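Local coordinates for protein CCMAN5 (Cellulosimicrobium cellulans, PDB 2XSG) that hydrolyses alpha-mannosidic linkages as a family 92 glycoside hydrolase and enables mannose-6-phosphate modification of yeast-produced human lysosomal enzymes, at residues M323-T328 and F345-S350; M374-V379 and D422-L427. All coordinates share one frame; numbering follows the deposited sequence.

Contact 1 of 2, residues M323-T328 and F345-S350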
loop_
_atom_site.group_PDB
_atom_site.type_symbol
_atom_site.label_atom_id
_atom_site.label_comp_id
_atom_site.label_asym_id
_atom_site.label_seq_id
_atom_site.Cartn_x
_atom_site.Cartn_y
_atom_site.Cartn_z
ATOM N N MET A 323 1.541 -9.263 1.446
ATOM C CA MET A 323 1.211 -10.356 0.536
ATOM C C MET A 323 1.180 -11.670 1.285
ATOM O O MET A 323 1.879 -11.834 2.287
ATOM C CB MET A 323 2.251 -10.501 -0.580
ATOM C CG MET A 323 2.757 -9.231 -1.214
ATOM S SD MET A 323 4.186 -9.690 -2.232
ATOM C CE MET A 323 5.249 -8.316 -1.870
ATOM N N ASN A 324 0.380 -12.605 0.785
ATOM C CA ASN A 324 0.377 -13.973 1.306
ATOM C C ASN A 324 1.789 -14.543 1.128
ATOM O O ASN A 324 2.250 -14.730 -0.003
ATOM C CB ASN A 324 -0.684 -14.806 0.567
ATOM C CG ASN A 324 -0.910 -16.187 1.174
ATOM O OD1 ASN A 324 -0.001 -16.808 1.748
ATOM N ND2 ASN A 324 -2.129 -16.701 1.001
ATOM N N ALA A 325 2.489 -14.746 2.243
ATOM C CA ALA A 325 3.837 -15.341 2.267
ATOM C C ALA A 325 3.849 -16.775 2.830
ATOM O O ALA A 325 4.870 -17.250 3.323
ATOM C CB ALA A 325 4.779 -14.459 3.063
ATOM N N THR A 326 2.713 -17.458 2.707
ATOM C CA THR A 326 2.504 -18.832 3.201
ATOM C C THR A 326 2.397 -19.839 2.057
ATOM O O THR A 326 1.764 -19.566 1.035
ATOM C CB THR A 326 1.195 -18.909 4.055
ATOM O OG1 THR A 326 1.242 -17.899 5.071
ATOM C CG2 THR A 326 0.974 -20.288 4.708
ATOM N N SER A 327 2.996 -21.010 2.251
ATOM C CA SER A 327 2.895 -22.114 1.300
ATOM C C SER A 327 1.537 -22.794 1.388
ATOM O O SER A 327 0.791 -22.554 2.336
ATOM C CB SER A 327 3.988 -23.141 1.583
ATOM O OG SER A 327 3.748 -23.846 2.797
ATOM N N THR A 328 1.228 -23.652 0.411
ATOM C CA THR A 328 -0.009 -24.457 0.448
ATOM C C THR A 328 0.036 -25.520 1.552
ATOM O O THR A 328 -0.989 -26.101 1.909
ATOM C CB THR A 328 -0.359 -25.091 -0.927
ATOM O OG1 THR A 328 0.709 -25.956 -1.354
ATOM C CG2 THR A 328 -0.584 -24.007 -1.972
ATOM N N PHE A 345 -3.540 -20.122 10.805
ATOM C CA PHE A 345 -3.651 -18.762 10.268
ATOM C C PHE A 345 -2.738 -18.639 9.061
ATOM O O PHE A 345 -1.815 -19.448 8.875
ATOM C CB PHE A 345 -3.321 -17.703 11.338
ATOM C CG PHE A 345 -1.855 -17.419 11.511
ATOM C CD1 PHE A 345 -1.038 -18.296 12.223
ATOM C CD2 PHE A 345 -1.302 -16.242 11.005
ATOM C CE1 PHE A 345 0.322 -18.022 12.400
ATOM C CE2 PHE A 345 0.064 -15.954 11.169
ATOM C CZ PHE A 345 0.883 -16.852 11.867
ATOM N N THR A 346 -2.998 -17.636 8.238
ATOM C CA THR A 346 -2.162 -17.373 7.069
ATOM C C THR A 346 -1.127 -16.322 7.435
ATOM O O THR A 346 -1.461 -15.259 7.994
ATOM C CB THR A 346 -3.023 -16.926 5.871
ATOM O OG1 THR A 346 -3.851 -18.022 5.490
ATOM C CG2 THR A 346 -2.171 -16.516 4.640
ATOM N N TYR A 347 0.135 -16.625 7.128
ATOM C CA TYR A 347 1.219 -15.687 7.395
ATOM C C TYR A 347 1.357 -14.723 6.213
ATOM O O TYR A 347 1.569 -15.140 5.071
ATOM C CB TYR A 347 2.531 -16.432 7.669
ATOM C CG TYR A 347 3.715 -15.540 7.933
ATOM C CD1 TYR A 347 3.868 -14.894 9.159
ATOM C CD2 TYR A 347 4.687 -15.334 6.956
ATOM C CE1 TYR A 347 4.961 -14.057 9.403
ATOM C CE2 TYR A 347 5.789 -14.514 7.204
ATOM C CZ TYR A 347 5.921 -13.885 8.434
ATOM O OH TYR A 347 7.006 -13.066 8.681
ATOM N N TYR A 348 1.226 -13.437 6.509
ATOM C CA TYR A 348 1.478 -12.374 5.553
ATOM C C TYR A 348 2.809 -11.675 5.861
ATOM O O TYR A 348 3.271 -11.655 7.014
ATOM C CB TYR A 348 0.313 -11.364 5.562
ATOM C CG TYR A 348 -0.988 -12.006 5.129
ATOM C CD1 TYR A 348 -1.841 -12.627 6.056
ATOM C CD2 TYR A 348 -1.340 -12.036 3.785
ATOM C CE1 TYR A 348 -3.025 -13.240 5.633
ATOM C CE2 TYR A 348 -2.492 -12.646 3.362
ATOM C CZ TYR A 348 -3.330 -13.242 4.282
ATOM O OH TYR A 348 -4.466 -13.836 3.802
ATOM N N ASP A 349 3.412 -11.123 4.809
ATOM C CA ASP A 349 4.691 -10.432 4.890
ATOM C C ASP A 349 4.758 -9.387 3.782
ATOM O O ASP A 349 4.016 -9.484 2.786
ATOM C CB ASP A 349 5.833 -11.440 4.760
ATOM C CG ASP A 349 7.184 -10.881 5.204
ATOM O OD1 ASP A 349 7.262 -9.731 5.708
ATOM O OD2 ASP A 349 8.190 -11.599 5.013
ATOM N N SER A 350 5.642 -8.412 3.976
ATOM C CA SER A 350 5.900 -7.256 3.083
ATOM C C SER A 350 5.301 -6.004 3.682
ATOM O O SER A 350 4.117 -5.749 3.541
ATOM C CB SER A 350 5.381 -7.435 1.662
ATOM O OG SER A 350 5.864 -6.380 0.849
#
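Where Thr-326 and Ala-325 meet Tyr-347, a single carbonyl oxygen takes two donors. Ala-325 N reaches Tyr-347 O over 3.0 Å, and Thr-326 OG1 bonds to the same Tyr-347 O at 2.8 Å, lying in the carbonyl plane on a lone pair. The hydroxyl arrives there because OG1 of Thr-326 stands beside its own backbone N, opposite the carbonyl carbon (chi1 -53°). Farther along, Met-323 and Asp-349 form an antiparallel hydrogen-bonded pair: Asp-349 N to Met-323 O is the straighter link (3.0 Å, 164° at the hydrogen), whereas Met-323 N approaches Asp-349 O tilted from the carbonyl plane. Beside these bonds, Tyr-348 CA makes a CA-H...O contact to Met-323 O at 3.3 Å; Tyr-348 itself faces Asn-324 in the neighbouring non-hydrogen-bonded pair.

The buried flank is closely packed. Ala-325 CB sits 3.6 Å from Asp-349 CB, and Met-323, its chain bent before CE, lays that methyl against Ser-350 CB. Of the polar ends here, Asp-349 OD1 accepts from Ser-350 N, while Asp-349 OD2 bonds to Ser-400 and Ser-350 OG to the carbonyl oxygen of Pro-402. The partly exposed flank is looser. There Thr-346 CG2 meets the side-chain amide of Asn-324 almost evenly, 3.6 Å from Asn-324 OD1, the two side chains crossing at about a right angle in plain van der Waals contact. What fixes that amide instead is its own chain, since Asn-324 OD1 accepts from Thr-326 N, in the carbonyl plane, at 3.0 Å.

The whole is a minimal two-stranded antiparallel sheet, 323-324 against 348-349, whose first strand leaves through an Asx turn; in sequence it falls between helices 306-318 and 353-366, within the family 92 catalytic domain.

Contact 2 of 2, residues M374-V379 and D422-L427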
loop_
_atom_site.group_PDB
_atom_site.type_symbol
_atom_site.label_atom_id
_atom_site.label_comp_id
_atom_site.label_asym_id
_atom_site.label_seq_id
_atom_site.Cartn_x
_atom_site.Cartn_y
_atom_site.Cartn_z
ATOM N N MET A 374 -3.045 -10.689 9.420
ATOM C CA MET A 374 -1.968 -9.737 9.230
ATOM C C MET A 374 -1.289 -9.331 10.544
ATOM O O MET A 374 -0.062 -9.262 10.619
ATOM C CB MET A 374 -2.495 -8.513 8.493
ATOM C CG MET A 374 -2.879 -8.805 7.052
ATOM S SD MET A 374 -3.507 -7.316 6.261
ATOM C CE MET A 374 -3.672 -7.855 4.554
ATOM N N VAL A 375 -2.090 -9.048 11.574
ATOM C CA VAL A 375 -1.546 -8.639 12.857
ATOM C C VAL A 375 -0.803 -9.804 13.503
ATOM O O VAL A 375 0.291 -9.622 14.037
ATOM C CB VAL A 375 -2.629 -8.073 13.809
ATOM C CG1 VAL A 375 -2.001 -7.711 15.164
ATOM C CG2 VAL A 375 -3.311 -6.818 13.160
ATOM N N GLN A 376 -1.397 -10.995 13.440
ATOM C CA GLN A 376 -0.749 -12.199 13.944
ATOM C C GLN A 376 0.587 -12.408 13.241
ATOM O O GLN A 376 1.578 -12.798 13.871
ATOM C CB GLN A 376 -1.636 -13.438 13.772
ATOM C CG GLN A 376 -1.002 -14.769 14.317
ATOM C CD GLN A 376 -0.758 -14.784 15.827
ATOM O OE1 GLN A 376 -1.558 -15.335 16.588
ATOM N NE2 GLN A 376 0.372 -14.209 16.264
ATOM N N SER A 377 0.604 -12.136 11.937
ATOM C CA SER A 377 1.821 -12.299 11.135
ATOM C C SER A 377 2.880 -11.306 11.580
ATOM O O SER A 377 4.070 -11.653 11.700
ATOM C CB SER A 377 1.504 -12.119 9.652
ATOM O OG SER A 377 0.536 -13.075 9.238
ATOM N N LEU A 378 2.440 -10.072 11.830
ATOM C CA LEU A 378 3.340 -9.008 12.280
ATOM C C LEU A 378 3.967 -9.388 13.627
ATOM O O LEU A 378 5.165 -9.173 13.846
ATOM C CB LEU A 378 2.584 -7.676 12.394
ATOM C CG LEU A 378 3.337 -6.397 12.783
ATOM C CD1 LEU A 378 4.582 -6.189 11.922
ATOM C CD2 LEU A 378 2.355 -5.210 12.657
ATOM N N VAL A 379 3.143 -9.978 14.496
ATOM C CA VAL A 379 3.608 -10.532 15.780
ATOM C C VAL A 379 4.668 -11.633 15.596
ATOM O O VAL A 379 5.702 -11.590 16.254
ATOM C CB VAL A 379 2.431 -10.993 16.676
ATOM C CG1 VAL A 379 2.933 -11.769 17.874
ATOM C CG2 VAL A 379 1.619 -9.776 17.145
ATOM N N ASP A 422 -7.873 -10.890 20.489
ATOM C CA ASP A 422 -6.976 -11.514 21.457
ATOM C C ASP A 422 -6.485 -12.890 21.008
ATOM O O ASP A 422 -6.803 -13.334 19.900
ATOM C CB ASP A 422 -7.621 -11.543 22.851
ATOM C CG ASP A 422 -8.860 -12.410 22.911
ATOM O OD1 ASP A 422 -9.281 -12.983 21.880
ATOM O OD2 ASP A 422 -9.429 -12.506 24.008
ATOM N N GLY A 423 -5.716 -13.557 21.867
ATOM C CA GLY A 423 -5.109 -14.840 21.517
ATOM C C GLY A 423 -4.049 -14.686 20.437
ATOM O O GLY A 423 -3.955 -15.513 19.540
ATOM N N PHE A 424 -3.261 -13.618 20.501
ATOM C CA PHE A 424 -2.170 -13.436 19.544
ATOM C C PHE A 424 -0.960 -14.212 20.042
ATOM O O PHE A 424 -0.223 -13.755 20.927
ATOM C CB PHE A 424 -1.825 -11.959 19.318
ATOM C CG PHE A 424 -2.783 -11.232 18.382
ATOM C CD1 PHE A 424 -2.903 -11.608 17.042
ATOM C CD2 PHE A 424 -3.541 -10.162 18.841
ATOM C CE1 PHE A 424 -3.783 -10.935 16.180
ATOM C CE2 PHE A 424 -4.409 -9.470 17.990
ATOM C CZ PHE A 424 -4.534 -9.855 16.660
ATOM N N ASP A 425 -0.775 -15.394 19.463
ATOM C CA ASP A 425 0.307 -16.272 19.838
ATOM C C ASP A 425 1.654 -15.571 19.659
ATOM O O ASP A 425 1.874 -14.890 18.653
ATOM C CB ASP A 425 0.230 -17.574 19.026
ATOM C CG ASP A 425 1.301 -18.583 19.428
ATOM O OD1 ASP A 425 1.467 -18.834 20.657
ATOM O OD2 ASP A 425 1.982 -19.119 18.509
ATOM N N ARG A 426 2.527 -15.728 20.667
ATOM C CA ARG A 426 3.908 -15.217 20.670
ATOM C C ARG A 426 4.040 -13.700 20.826
ATOM O O ARG A 426 5.078 -13.124 20.497
ATOM C CB ARG A 426 4.695 -15.694 19.439
ATOM C CG ARG A 426 4.890 -17.204 19.394
ATOM C CD ARG A 426 6.266 -17.518 18.847
ATOM N NE ARG A 426 6.300 -17.409 17.407
ATOM C CZ ARG A 426 7.390 -17.179 16.676
ATOM N NH1 ARG A 426 8.598 -16.991 17.230
ATOM N NH2 ARG A 426 7.246 -17.114 15.363
ATOM N N LEU A 427 3.003 -13.053 21.342
ATOM C CA LEU A 427 3.072 -11.608 21.608
ATOM C C LEU A 427 4.135 -11.307 22.665
ATOM O O LEU A 427 4.877 -10.336 22.536
ATOM C CB LEU A 427 1.708 -11.048 22.010
ATOM C CG LEU A 427 1.571 -9.553 22.320
ATOM C CD1 LEU A 427 1.838 -8.700 21.082
ATOM C CD2 LEU A 427 0.175 -9.260 22.911
#
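Gln-376 NE2 donates to Asp-425 O over 2.9 Å, and the other end of the same amide is used as well: Asp-425 N reaches Gln-376 OE1 at 3.0 Å. Both acceptors are met in the carbonyl plane on a lone pair, although Asp-425 O lies somewhat out of the glutamine's amide plane. The side chain gets there by running anti to the backbone N and then bending at its second torsion (chi2 64°), which brings the amide alongside the loop.

Next to it the contact turns apolar. Val-375 CG1 sits over one face of the Phe-424 ring, 4.0 Å from the centroid, in a CH-pi contact, while Gln-376 CB meets the ring's edge. One helical turn on, Val-379 CG1 lies 3.4 Å from Asp-425 O, in the type II turn that leads into helix 427-438. A leucine in place of Gln-376 would probably leave both Asp-425 N and Asp-425 O without these mates and the turn less firmly fixed to the helix. By pairing with both backbone groups of one loop residue, the glutamine acts as a substitute peptide, so a single side-chain amide satisfies both backbone groups of Asp-425 and ties the turn before helix 427-438 to helix 368-387.

Overall arrangement
From the N terminus, the chain passes through 323-328, makes an excursion containing strands 331-333 and 339-341, and returns at 345-350, where contact 1 closes that loop. Helix 353-366 and the start of helix 368-387 follow before contact 2 opens at 374-379; it closes at 422-427, after the rest of that helix and helix 409-418. The two closures therefore stand in series, neither enclosing the other. Their centres are nevertheless only 13 Å apart, and they touch through Ser-377 OG, which lies 2.8 Å from Tyr-348 N in a probable hydrogen bond. Helix 368-387 thus faces the small sheet with one side and the loop before helix 427-438 with another.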